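Local coordinates for protein Succinylglutamatedesuccinylase/aspartoacylase (Rhodobacter sphaeroides 2.4.1, PDB 3CDX) that binds a calcium ion and probably hydrolyses non-peptide carbon-nitrogen bonds in linear amides, or ester bonds, as a metal-dependent member of the succinylglutamate desuccinylase/aspartoacylase family, at residues D20-G25 and P44-K49; I71-L76 and M91-N96; I11-D16 and G25-P30; E83-R88 and G241-T246; E180-P185 and L234-H239. One frame throughout, in Å; residues are numbered along the deposited sequence.

Interaction 1. Residues D20-G25 and P44-K49; sequences DGRQAG and PITVVK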
# COMPACT_ATOMS: atom_id res chain seq x y z
N ASP A 20 3.62 -17.11 -44.75
CA ASP A 20 2.60 -16.31 -45.41
C ASP A 20 1.21 -16.56 -44.84
O ASP A 20 0.89 -17.67 -44.43
CB ASP A 20 2.55 -16.59 -46.91
CG ASP A 20 3.61 -15.84 -47.70
OD1 ASP A 20 4.35 -14.99 -47.14
OD2 ASP A 20 3.69 -16.11 -48.91
N GLY A 21 0.38 -15.52 -44.84
CA GLY A 21 -0.95 -15.58 -44.31
C GLY A 21 -1.10 -14.69 -43.08
O GLY A 21 -0.34 -13.72 -42.87
N ARG A 22 -2.09 -15.02 -42.27
CA ARG A 22 -2.38 -14.26 -41.06
C ARG A 22 -2.26 -15.18 -39.88
O ARG A 22 -2.79 -16.27 -39.90
CB ARG A 22 -3.78 -13.66 -41.14
CG ARG A 22 -4.23 -12.92 -39.89
CD ARG A 22 -5.63 -12.34 -40.07
NE ARG A 22 -5.99 -11.45 -38.96
CZ ARG A 22 -6.54 -11.88 -37.83
NH1 ARG A 22 -6.79 -13.18 -37.64
NH2 ARG A 22 -6.85 -11.01 -36.88
N GLN A 23 -1.51 -14.71 -38.86
CA GLN A 23 -1.42 -15.34 -37.52
C GLN A 23 -1.78 -14.31 -36.47
O GLN A 23 -1.18 -13.24 -36.43
CB GLN A 23 -0.01 -15.86 -37.25
CG GLN A 23 0.33 -17.16 -38.03
CD GLN A 23 1.81 -17.35 -38.15
OE1 GLN A 23 2.41 -18.14 -37.39
NE2 GLN A 23 2.44 -16.60 -39.08
N ALA A 24 -2.79 -14.61 -35.66
CA ALA A 24 -3.23 -13.76 -34.56
C ALA A 24 -3.10 -14.60 -33.31
O ALA A 24 -3.80 -15.60 -33.18
CB ALA A 24 -4.69 -13.35 -34.76
N GLY A 25 -2.23 -14.19 -32.39
CA GLY A 25 -2.00 -14.94 -31.16
C GLY A 25 -1.44 -14.08 -30.05
O GLY A 25 -1.69 -12.88 -29.98
N PRO A 44 -1.09 -9.67 -26.97
CA PRO A 44 -1.57 -9.87 -28.36
C PRO A 44 -0.59 -9.45 -29.48
O PRO A 44 -0.03 -8.35 -29.46
CB PRO A 44 -2.88 -9.06 -28.42
CG PRO A 44 -2.89 -8.18 -27.21
CD PRO A 44 -2.00 -8.80 -26.18
N ILE A 45 -0.40 -10.35 -30.45
CA ILE A 45 0.42 -10.12 -31.66
C ILE A 45 -0.30 -10.73 -32.87
O ILE A 45 -0.68 -11.92 -32.84
CB ILE A 45 1.81 -10.84 -31.63
CG1 ILE A 45 2.67 -10.42 -30.45
CG2 ILE A 45 2.59 -10.62 -32.96
CD1 ILE A 45 3.93 -11.30 -30.28
N THR A 46 -0.52 -9.90 -33.90
CA THR A 46 -1.10 -10.31 -35.17
C THR A 46 -0.07 -9.99 -36.26
O THR A 46 0.53 -8.89 -36.27
CB THR A 46 -2.44 -9.59 -35.49
OG1 THR A 46 -3.37 -9.79 -34.42
CG2 THR A 46 -3.09 -10.15 -36.77
N VAL A 47 0.16 -10.96 -37.14
CA VAL A 47 1.09 -10.78 -38.27
C VAL A 47 0.36 -11.20 -39.53
O VAL A 47 -0.29 -12.26 -39.56
CB VAL A 47 2.44 -11.55 -38.12
CG1 VAL A 47 2.21 -13.06 -38.08
CG2 VAL A 47 3.41 -11.21 -39.27
N VAL A 48 0.43 -10.31 -40.53
CA VAL A 48 -0.05 -10.61 -41.88
C VAL A 48 1.17 -10.55 -42.81
O VAL A 48 1.88 -9.53 -42.86
CB VAL A 48 -1.17 -9.61 -42.34
CG1 VAL A 48 -1.59 -9.88 -43.77
CG2 VAL A 48 -2.38 -9.67 -41.43
N LYS A 49 1.41 -11.64 -43.53
CA LYS A 49 2.48 -11.70 -44.50
C LYS A 49 1.93 -12.18 -45.86
O LYS A 49 1.24 -13.18 -45.94
CB LYS A 49 3.61 -12.59 -43.99
CG LYS A 49 4.89 -12.60 -44.86
CD LYS A 49 5.94 -13.54 -44.29
CE LYS A 49 6.76 -14.25 -45.38
NZ LYS A 49 7.52 -13.30 -46.19
O HOH W 1 5.74 -13.56 -48.84

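Interaction 2. Residues I71-L76 and M91-N96; sequences IAISDL and MLPAVN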
# COMPACT_ATOMS: atom_id res chain seq x y z
N ILE A 71 -6.50 1.25 -29.62
CA ILE A 71 -7.70 1.21 -30.46
C ILE A 71 -7.36 1.09 -31.96
O ILE A 71 -7.84 0.17 -32.64
CB ILE A 71 -8.57 2.45 -30.25
CG1 ILE A 71 -9.19 2.45 -28.82
CG2 ILE A 71 -9.66 2.51 -31.32
CD1 ILE A 71 -9.71 3.85 -28.38
N ALA A 72 -6.51 1.99 -32.47
CA ALA A 72 -6.20 2.03 -33.91
C ALA A 72 -5.61 0.69 -34.37
O ALA A 72 -6.03 0.12 -35.37
CB ALA A 72 -5.24 3.14 -34.20
N ILE A 73 -4.64 0.18 -33.61
CA ILE A 73 -3.91 -1.03 -34.00
C ILE A 73 -4.71 -2.34 -33.83
O ILE A 73 -4.62 -3.22 -34.66
CB ILE A 73 -2.51 -1.10 -33.32
CG1 ILE A 73 -1.66 0.10 -33.75
CG2 ILE A 73 -1.75 -2.36 -33.67
CD1 ILE A 73 -0.35 0.22 -32.95
N SER A 74 -5.47 -2.47 -32.75
CA SER A 74 -6.27 -3.68 -32.57
C SER A 74 -7.38 -3.74 -33.60
O SER A 74 -7.75 -4.84 -34.07
CB SER A 74 -6.81 -3.80 -31.14
OG SER A 74 -7.84 -2.87 -30.89
N ASP A 75 -7.94 -2.58 -33.93
CA ASP A 75 -8.93 -2.50 -35.01
C ASP A 75 -8.33 -2.97 -36.36
O ASP A 75 -8.93 -3.77 -37.07
CB ASP A 75 -9.48 -1.06 -35.09
CG ASP A 75 -10.48 -0.86 -36.24
OD1 ASP A 75 -11.60 -1.41 -36.14
OD2 ASP A 75 -10.14 -0.14 -37.22
N LEU A 76 -7.13 -2.47 -36.70
CA LEU A 76 -6.50 -2.84 -37.98
C LEU A 76 -6.16 -4.31 -37.96
O LEU A 76 -6.34 -5.02 -38.97
CB LEU A 76 -5.27 -1.97 -38.30
CG LEU A 76 -4.56 -2.23 -39.65
CD1 LEU A 76 -5.50 -2.08 -40.87
CD2 LEU A 76 -3.29 -1.36 -39.79
N MET A 91 1.64 -6.27 -35.66
CA MET A 91 0.75 -5.39 -34.87
C MET A 91 0.69 -5.85 -33.43
O MET A 91 0.26 -6.96 -33.16
CB MET A 91 -0.67 -5.35 -35.48
CG MET A 91 -0.68 -4.63 -36.88
SD MET A 91 -2.13 -4.94 -37.95
CE MET A 91 -1.89 -6.69 -38.26
N LEU A 92 1.21 -5.01 -32.52
CA LEU A 92 1.12 -5.24 -31.06
C LEU A 92 0.40 -4.06 -30.51
O LEU A 92 1.05 -3.10 -30.14
CB LEU A 92 2.52 -5.38 -30.39
CG LEU A 92 3.20 -6.73 -30.64
CD1 LEU A 92 3.87 -6.75 -32.03
CD2 LEU A 92 4.25 -7.11 -29.57
N PRO A 93 -0.94 -4.12 -30.47
CA PRO A 93 -1.70 -2.94 -30.04
C PRO A 93 -1.61 -2.68 -28.54
O PRO A 93 -1.93 -1.59 -28.11
CB PRO A 93 -3.14 -3.33 -30.35
CG PRO A 93 -3.15 -4.83 -30.22
CD PRO A 93 -1.83 -5.25 -30.81
N ALA A 94 -1.20 -3.67 -27.77
CA ALA A 94 -1.31 -3.58 -26.32
C ALA A 94 -0.10 -4.22 -25.66
O ALA A 94 -0.18 -5.30 -25.13
CB ALA A 94 -2.63 -4.24 -25.87
N VAL A 95 1.04 -3.52 -25.71
CA VAL A 95 2.31 -4.14 -25.36
C VAL A 95 2.41 -4.38 -23.83
O VAL A 95 2.70 -5.48 -23.40
CB VAL A 95 3.48 -3.24 -25.81
CG1 VAL A 95 4.83 -3.73 -25.20
CG2 VAL A 95 3.59 -3.20 -27.34
N ASN A 96 2.15 -3.35 -23.03
CA ASN A 96 2.34 -3.40 -21.58
C ASN A 96 1.03 -3.78 -20.92
O ASN A 96 0.37 -2.95 -20.26
CB ASN A 96 2.83 -2.01 -21.13
CG ASN A 96 3.47 -2.01 -19.75
OD1 ASN A 96 3.42 -3.01 -19.01
ND2 ASN A 96 4.05 -0.86 -19.38

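Interaction 3. Residues I11-D16 and G25-P30; sequences IACDID and GYARAP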
# COMPACT_ATOMS: atom_id res chain seq x y z
N ILE A 11 10.07 -14.80 -22.66
CA ILE A 11 8.77 -14.56 -23.27
C ILE A 11 8.62 -15.48 -24.48
O ILE A 11 9.41 -15.41 -25.40
CB ILE A 11 8.56 -13.07 -23.69
CG1 ILE A 11 8.87 -12.15 -22.51
CG2 ILE A 11 7.13 -12.86 -24.27
CD1 ILE A 11 8.27 -10.75 -22.58
N ALA A 12 7.61 -16.34 -24.47
CA ALA A 12 7.48 -17.36 -25.50
C ALA A 12 6.49 -16.90 -26.55
O ALA A 12 5.45 -16.33 -26.22
CB ALA A 12 7.00 -18.69 -24.86
N CYS A 13 6.80 -17.17 -27.82
CA CYS A 13 5.86 -16.90 -28.90
C CYS A 13 6.02 -18.01 -29.92
O CYS A 13 7.13 -18.37 -30.29
CB CYS A 13 6.13 -15.54 -29.54
SG CYS A 13 4.89 -14.97 -30.69
N ASP A 14 4.89 -18.55 -30.36
CA ASP A 14 4.89 -19.63 -31.37
C ASP A 14 4.63 -19.14 -32.80
O ASP A 14 4.64 -19.93 -33.73
CB ASP A 14 3.85 -20.71 -30.98
CG ASP A 14 4.14 -21.34 -29.63
OD1 ASP A 14 5.34 -21.58 -29.28
OD2 ASP A 14 3.17 -21.59 -28.90
N ILE A 15 4.42 -17.85 -32.99
CA ILE A 15 4.14 -17.34 -34.33
C ILE A 15 5.35 -17.51 -35.27
O ILE A 15 6.48 -17.22 -34.90
CB ILE A 15 3.66 -15.86 -34.27
CG1 ILE A 15 2.32 -15.82 -33.50
CG2 ILE A 15 3.58 -15.27 -35.68
CD1 ILE A 15 1.60 -14.52 -33.42
N ASP A 16 5.12 -18.03 -36.46
CA ASP A 16 6.18 -18.14 -37.46
C ASP A 16 6.08 -16.92 -38.33
O ASP A 16 5.25 -16.86 -39.24
CB ASP A 16 5.98 -19.43 -38.31
CG ASP A 16 7.06 -19.61 -39.39
OD1 ASP A 16 7.90 -18.72 -39.64
OD2 ASP A 16 7.07 -20.69 -40.01
N GLY A 25 -2.23 -14.19 -32.39
CA GLY A 25 -2.00 -14.94 -31.16
C GLY A 25 -1.44 -14.08 -30.05
O GLY A 25 -1.69 -12.88 -29.98
N TYR A 26 -0.67 -14.69 -29.16
CA TYR A 26 -0.15 -13.99 -27.97
C TYR A 26 1.26 -14.41 -27.76
O TYR A 26 1.59 -15.58 -27.95
CB TYR A 26 -0.94 -14.40 -26.73
CG TYR A 26 -2.40 -14.12 -26.90
CD1 TYR A 26 -2.90 -12.84 -26.71
CD2 TYR A 26 -3.30 -15.14 -27.27
CE1 TYR A 26 -4.22 -12.57 -26.88
CE2 TYR A 26 -4.65 -14.85 -27.47
CZ TYR A 26 -5.08 -13.55 -27.25
OH TYR A 26 -6.38 -13.20 -27.40
N ALA A 27 2.11 -13.48 -27.35
CA ALA A 27 3.35 -13.90 -26.71
C ALA A 27 3.05 -14.11 -25.24
O ALA A 27 2.37 -13.30 -24.64
CB ALA A 27 4.47 -12.87 -26.91
N ARG A 28 3.58 -15.17 -24.65
CA ARG A 28 3.28 -15.51 -23.26
C ARG A 28 4.42 -15.07 -22.37
O ARG A 28 5.51 -15.67 -22.39
CB ARG A 28 3.05 -17.02 -23.13
CG ARG A 28 1.93 -17.53 -24.02
CD ARG A 28 1.76 -19.06 -23.99
NE ARG A 28 2.90 -19.86 -24.51
CZ ARG A 28 3.17 -20.08 -25.80
NH1 ARG A 28 2.42 -19.54 -26.75
NH2 ARG A 28 4.21 -20.82 -26.14
N ALA A 29 4.19 -13.99 -21.62
CA ALA A 29 5.23 -13.44 -20.78
C ALA A 29 5.08 -13.99 -19.37
O ALA A 29 3.99 -13.80 -18.76
CB ALA A 29 5.16 -11.92 -20.75
N PRO A 30 6.15 -14.63 -18.85
CA PRO A 30 6.07 -15.19 -17.47
C PRO A 30 5.87 -14.07 -16.46
O PRO A 30 6.52 -13.02 -16.57
CB PRO A 30 7.45 -15.85 -17.24
CG PRO A 30 8.15 -15.85 -18.55
CD PRO A 30 7.50 -14.79 -19.44
O HOH W 2 2.17 -17.75 -29.23

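Interaction 4. Residues E83-R88 and G241-T246; sequences EEVQGR and GVIEGT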
# COMPACT_ATOMS: atom_id res chain seq x y z
N GLU A 83 -4.33 -10.97 -48.37
CA GLU A 83 -4.47 -10.62 -49.76
C GLU A 83 -4.37 -9.12 -50.07
O GLU A 83 -4.15 -8.76 -51.23
CB GLU A 83 -5.77 -11.21 -50.32
CG GLU A 83 -6.99 -10.39 -49.95
CD GLU A 83 -8.25 -11.21 -50.00
OE1 GLU A 83 -8.33 -12.24 -49.31
OE2 GLU A 83 -9.18 -10.80 -50.74
N GLU A 84 -4.54 -8.24 -49.09
CA GLU A 84 -4.35 -6.80 -49.36
C GLU A 84 -2.89 -6.37 -49.20
O GLU A 84 -2.54 -5.20 -49.44
CB GLU A 84 -5.19 -5.90 -48.44
CG GLU A 84 -6.59 -6.36 -48.08
CD GLU A 84 -7.14 -5.59 -46.89
OE1 GLU A 84 -7.31 -4.35 -47.02
OE2 GLU A 84 -7.39 -6.20 -45.82
N VAL A 85 -2.04 -7.31 -48.79
CA VAL A 85 -0.69 -7.02 -48.31
C VAL A 85 0.43 -7.44 -49.26
O VAL A 85 0.41 -8.56 -49.79
CB VAL A 85 -0.51 -7.61 -46.88
CG1 VAL A 85 0.95 -7.77 -46.48
CG2 VAL A 85 -1.25 -6.74 -45.89
N GLN A 86 1.38 -6.53 -49.47
CA GLN A 86 2.63 -6.83 -50.18
C GLN A 86 3.83 -6.51 -49.30
O GLN A 86 4.37 -5.40 -49.30
CB GLN A 86 2.70 -6.14 -51.55
CG GLN A 86 1.74 -6.73 -52.59
CD GLN A 86 2.13 -8.12 -53.07
OE1 GLN A 86 3.32 -8.42 -53.26
NE2 GLN A 86 1.14 -8.99 -53.26
N GLY A 87 4.22 -7.52 -48.53
CA GLY A 87 5.23 -7.35 -47.51
C GLY A 87 4.75 -7.99 -46.21
O GLY A 87 4.25 -9.11 -46.20
N ARG A 88 4.90 -7.25 -45.11
CA ARG A 88 4.61 -7.81 -43.78
C ARG A 88 4.24 -6.71 -42.80
O ARG A 88 4.92 -5.68 -42.72
CB ARG A 88 5.79 -8.63 -43.25
CG ARG A 88 5.47 -9.41 -41.95
CD ARG A 88 6.57 -10.40 -41.54
NE ARG A 88 7.88 -9.77 -41.62
CZ ARG A 88 9.04 -10.39 -41.40
NH1 ARG A 88 10.17 -9.72 -41.52
NH2 ARG A 88 9.07 -11.68 -41.06
N GLY A 241 4.10 1.03 -49.63
CA GLY A 241 3.69 0.15 -50.73
C GLY A 241 3.26 -1.24 -50.30
O GLY A 241 3.32 -2.19 -51.09
N VAL A 242 2.81 -1.36 -49.05
CA VAL A 242 2.40 -2.65 -48.47
C VAL A 242 0.92 -2.93 -48.77
O VAL A 242 0.51 -4.06 -48.94
CB VAL A 242 2.74 -2.71 -46.93
CG1 VAL A 242 2.21 -3.97 -46.27
CG2 VAL A 242 4.22 -2.58 -46.73
N ILE A 243 0.12 -1.87 -48.85
CA ILE A 243 -1.25 -1.99 -49.31
C ILE A 243 -1.49 -0.95 -50.39
O ILE A 243 -0.75 0.02 -50.52
CB ILE A 243 -2.29 -1.83 -48.15
CG1 ILE A 243 -2.45 -0.36 -47.76
CG2 ILE A 243 -1.89 -2.70 -46.93
CD1 ILE A 243 -3.42 -0.10 -46.64
N GLU A 244 -2.57 -1.15 -51.15
CA GLU A 244 -2.89 -0.32 -52.31
C GLU A 244 -3.38 1.08 -51.91
O GLU A 244 -4.13 1.25 -50.92
CB GLU A 244 -3.92 -1.04 -53.20
CG GLU A 244 -3.49 -2.46 -53.68
CD GLU A 244 -4.68 -3.41 -54.03
OE1 GLU A 244 -5.36 -3.13 -55.06
OE2 GLU A 244 -4.92 -4.42 -53.29
N GLY A 245 -2.93 2.08 -52.66
CA GLY A 245 -3.50 3.40 -52.57
C GLY A 245 -2.45 4.41 -52.25
O GLY A 245 -1.26 4.08 -52.19
N THR A 246 -2.90 5.65 -52.05
CA THR A 246 -2.04 6.77 -51.72
C THR A 246 -2.53 7.41 -50.40
O THR A 246 -3.72 7.43 -50.13
CB THR A 246 -1.95 7.81 -52.89
OG1 THR A 246 -2.98 8.79 -52.77
CG2 THR A 246 -2.07 7.13 -54.29
O HOH W 3 -4.04 -3.42 -50.66

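Interaction 5. Residues E180-P185 and L234-H239; sequences EAFGAP and LNVLKH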
# COMPACT_ATOMS: atom_id res chain seq x y z
N GLU A 180 5.04 12.80 -43.15
CA GLU A 180 4.14 13.49 -44.06
C GLU A 180 3.02 12.56 -44.53
O GLU A 180 1.84 12.94 -44.51
CB GLU A 180 4.90 14.11 -45.28
CG GLU A 180 5.73 15.31 -44.91
CD GLU A 180 6.61 15.86 -46.04
OE1 GLU A 180 6.28 15.63 -47.24
OE2 GLU A 180 7.62 16.55 -45.72
N ALA A 181 3.37 11.34 -44.92
CA ALA A 181 2.37 10.33 -45.31
C ALA A 181 1.39 10.00 -44.17
O ALA A 181 0.16 9.95 -44.38
CB ALA A 181 3.06 9.05 -45.77
N PHE A 182 1.91 9.79 -42.95
CA PHE A 182 1.03 9.50 -41.79
C PHE A 182 -0.07 10.59 -41.76
O PHE A 182 -1.23 10.27 -41.61
CB PHE A 182 1.83 9.45 -40.46
CG PHE A 182 0.99 9.05 -39.23
CD1 PHE A 182 1.07 7.75 -38.71
CD2 PHE A 182 0.14 9.97 -38.61
CE1 PHE A 182 0.29 7.37 -37.56
CE2 PHE A 182 -0.63 9.60 -37.47
CZ PHE A 182 -0.56 8.31 -36.95
N GLY A 183 0.31 11.85 -41.94
CA GLY A 183 -0.67 12.93 -42.17
C GLY A 183 -1.43 13.42 -40.95
O GLY A 183 -2.65 13.67 -41.03
N ALA A 184 -0.72 13.58 -39.83
CA ALA A 184 -1.30 14.24 -38.66
C ALA A 184 -1.16 15.76 -38.89
O ALA A 184 -0.31 16.19 -39.67
CB ALA A 184 -0.61 13.81 -37.39
N PRO A 185 -1.98 16.57 -38.22
CA PRO A 185 -1.84 18.02 -38.51
C PRO A 185 -0.43 18.53 -38.32
O PRO A 185 -0.02 19.41 -39.08
CB PRO A 185 -2.79 18.69 -37.52
CG PRO A 185 -3.75 17.65 -37.12
CD PRO A 185 -3.09 16.29 -37.29
N LEU A 234 -2.86 3.34 -41.83
CA LEU A 234 -3.20 2.96 -43.21
C LEU A 234 -2.33 3.72 -44.20
O LEU A 234 -1.75 3.12 -45.09
CB LEU A 234 -4.66 3.27 -43.54
CG LEU A 234 -5.74 2.35 -42.97
CD1 LEU A 234 -7.11 2.95 -43.29
CD2 LEU A 234 -5.61 0.93 -43.51
N ASN A 235 -2.26 5.05 -44.04
CA ASN A 235 -1.38 5.91 -44.83
C ASN A 235 0.07 5.46 -44.81
O ASN A 235 0.75 5.47 -45.85
CB ASN A 235 -1.41 7.35 -44.32
CG ASN A 235 -2.65 8.13 -44.72
OD1 ASN A 235 -3.50 7.64 -45.46
ND2 ASN A 235 -2.76 9.35 -44.21
N VAL A 236 0.56 5.05 -43.64
CA VAL A 236 1.93 4.63 -43.55
C VAL A 236 2.10 3.36 -44.41
O VAL A 236 3.09 3.21 -45.12
CB VAL A 236 2.41 4.40 -42.12
CG1 VAL A 236 3.56 3.45 -42.14
CG2 VAL A 236 2.86 5.76 -41.48
N LEU A 237 1.11 2.46 -44.34
CA LEU A 237 1.17 1.21 -45.12
C LEU A 237 1.15 1.47 -46.64
O LEU A 237 1.81 0.76 -47.42
CB LEU A 237 0.00 0.31 -44.76
CG LEU A 237 -0.03 -0.32 -43.36
CD1 LEU A 237 -1.20 -1.34 -43.25
CD2 LEU A 237 1.31 -0.97 -42.98
N LYS A 238 0.33 2.45 -47.03
CA LYS A 238 0.23 2.90 -48.41
C LYS A 238 1.55 3.52 -48.88
O LYS A 238 2.06 3.16 -49.94
CB LYS A 238 -0.96 3.87 -48.59
CG LYS A 238 -2.30 3.18 -48.34
CD LYS A 238 -3.42 4.17 -48.40
CE LYS A 238 -4.77 3.47 -48.35
NZ LYS A 238 -5.83 4.51 -48.03
N HIS A 239 2.11 4.42 -48.05
CA HIS A 239 3.41 5.02 -48.28
C HIS A 239 4.47 3.97 -48.52
O HIS A 239 5.35 4.11 -49.36
CB HIS A 239 3.81 5.87 -47.09
CG HIS A 239 5.20 6.44 -47.17
ND1 HIS A 239 5.54 7.45 -48.04
CD2 HIS A 239 6.32 6.16 -46.47
CE1 HIS A 239 6.82 7.76 -47.89
NE2 HIS A 239 7.31 7.00 -46.93

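Interaction 1. Residues D20-G25 and P44-K49
Residues G21-G25 pair with I45-K49 as the two arms of an antiparallel beta hairpin, in regular alternation. The hydrogen-bonded pairs G21-K49, Q23-V47 and G25-I45 each contribute two backbone bonds, and between them stand the non-hydrogen-bonded pairs R22-V48 and A24-T46. The bond from G21 N to K49 O, 2.7 Å, is nearly linear, with an angle of 178° at the hydrogen.

On the face carrying Q23 and V47 the two side chains lie side by side and point the same way. V47 CG1 meets Q23 CB at 3.7 Å and also touches Q23 NE2, having been set between the backbone N and the carbonyl carbon (chi1 63°). The amide of Q23 is fixed from outside the hairpin, NE2 bonding to D16 O. On the other face the extended R22 chain passes T46 and V48: R22 CG touches V48 CG2 at 4.0 Å, and T46 CG2 sits over one face of the guanidinium, 3.9 Å from R22 NH2. That guanidinium is held by A77 O and by a salt bridge to D304 of the second subunit, so this face of the hairpin also takes part in the assembly.

At the open end of the hairpin D20 and K49 face each other. The lysine chain bends at its last two torsions and curls past the carboxylate, bringing K49 CE to 3.1 Å from D20 OD1. The ion pair itself is long, 3.7 Å from D20 OD1 to K49 NZ, and a water lies between them, 2.6 Å from D20 OD1 and accepting from K49 NZ.

Interaction 2. Residues I71-L76 and M91-N96
The backbone of helix 68-79 comes nearest to the end of strand 87-92 at I73 and P93, whose CA atoms are 4.9 Å apart, with no hydrogen bond between the two segments. This is helix-on-strand packing within the beta-alpha-beta unit made by strand 55-60, helix 68-79 and strand 87-92 of the catalytic domain.

I73 is the central side chain. Its CG2 branch lies anti to the backbone N, which turns it toward the strand end, between M91 CB and P93 CB, 3.7 Å from each. The proline ring also reaches along the helix: P93 CB is 3.5 Å from S74 N, and P93 CG packs against S74 CB. The hydroxyl of S74 is not spent here, since OG bonds back to Q70 O within the helix.

L58 of strand 55-60 touches I73, L76 and M91 and so closes this buried apolar layer from the neighbouring strand. On the outer side V300 of the second subunit packs against S74. One turn beyond I73, the M91 chain crosses the L76 side chain at about a right angle, placing M91 SD 4.0 Å from L76 CG.

Interaction 3. Residues I11-D16 and G25-P30
I11 spreads its side chain along strand 21-30, touching A27 and A29. With CG1 beside the backbone N (chi1 -52°), CG2 falls anti to that N and meets A27 CB at 3.7 Å, while CD1 at the end of the other branch touches A29 CB at 3.8 Å. CG1 passes more loosely by the P30 ring. Beyond the strand, M129 and F133 of helix 126-138 cover the same isoleucine.

A12 supplies both backbone bonds between the segments. R28 N donates to A12 O over 2.7 Å, and A12 N reaches R28 O at 3.0 Å. Together they make a single antiparallel bridge, a hydrogen-bonded pair, by which the N-terminal segment runs beside the outer edge of strand 21-30; the other edge of that strand is taken by strand 40-50 of the hairpin. The methyl of A12 also lies near the guanidinium, with CB 3.7 Å from R28 NH2.

C13 keeps its CB against A27 CB, and its side chain also touches I45 of strand 40-50.

D14 meets R28 in a salt bridge. The arginine chain bends at chi3 (-64°), which folds its tip back to the aspartate, and the two side chains cross at about a right angle with their planes 39° apart. D14 OD2 lies at the guanidinium edge, 3.0 Å from R28 NH2 and 3.1 Å from R28 NH1; both hydrogen bonds are weak, as is the one from NH2 to OD1. A water accepts from D14 N and donates to Y26 O.

I15 points its CB toward the strand, and CD1 comes to 4.0 Å from G25 N.

Interaction 4. Residues E83-R88 and G241-T246
One direct hydrogen bond joins V85-Q86 to V242-I243: Q86 N donates to V242 O over 2.7 Å. The Q86 side chain plays no part in that bond; it bends at chi2 (-71°) and its OE1 accepts from S52 N.

Three CA-H...O contacts flank the bond. V242 O is approached by V85 CA at 3.3 Å, while I243 CA faces E84 O and V242 CA faces Q86 O, the last with an angle of 164° at the hydrogen. The backbones therefore run together closely, although the two form no regular strand pairing with each other.

A water adds a bridge. It donates to E84 O at 2.6 Å, accepts from E244 N at 2.7 Å, and donates also to E244 OE2, so E244 closes round it with both backbone and carboxylate.

The apolar contacts are few. V85 and V242 lie side by side, pointing the same way, with V85 CG1 4.0 Å from V242 CG1; V85 CG2 and I243 CG2 stand 4.2 Å apart. V48 and L80 also touch V85, and I243 packs back on L234 and L237.

G241 ends helix 223-239 in a Schellman motif, with positive phi and two bonds back into the last turn. The arrangement thus joins a Schellman-capped helix exit to the loop entering strand 87-92, away from the metal site.

Interaction 5. Residues E180-P185 and L234-H239
N235 reaches from helix 223-239 to the C-terminal end of helix 169-182. Its CB already lies against the neighbouring helix, 3.0 Å from A181 O. CG follows, anti to the carbonyl carbon (chi1 -77°), and remains near the same oxygen at 3.4 Å. At the tip ND2 meets two carbonyls. The bond to F182 O, 3.2 Å, is the better formed, with an angle of 152° at the hydrogen, although the amide nitrogen stands well above that carbonyl's plane. The bond to A181 O, 3.0 Å, is weak and strongly bent. ND2 also donates to E248 O, so the amide nitrogen of this buried asparagine is shared among three backbone oxygens, which should limit rotation of the group.

Apolar packing borders the amide. A181 CB points toward the second helix and rests 3.5 Å from H239 CB, with the imidazole lying obliquely to it. F182 CB starts away from helix 223-239 overall, yet CB and the ring edge both touch V236 CG2, which lies 3.9 Å from F182 CD1. V146 of strand 144-148 packs against both F182 and V236.

F182 is followed by G183, which leaves the helix with positive phi; its O accepts from R231 and Q251. Asparagine ND2 bonded to carbonyls of the last turn ties the end of helix 169-182 to helix 223-239, two helices that both pack against strand 144-148.

How the interactions relate
From the N terminus, interaction 3 closes the first short loop by laying residues 11-16 beside strand 21-30. Interaction 1 crosses it in sequence: the two share G25, and strand 40-50 takes the other edge of strand 21-30. The Q23 NE2 to D16 O bond also links them. Interaction 2 follows in series, with M91 N and T46 O carrying the sheet from the hairpin into strand 87-92. That strand also belongs to interaction 4, whose segments alternate with those of interaction 2 and span 152 residues. Interaction 5 is nested inside that long loop, touching interaction 2 where L76 packs on L234 and L237, and interaction 4 through helix 223-239.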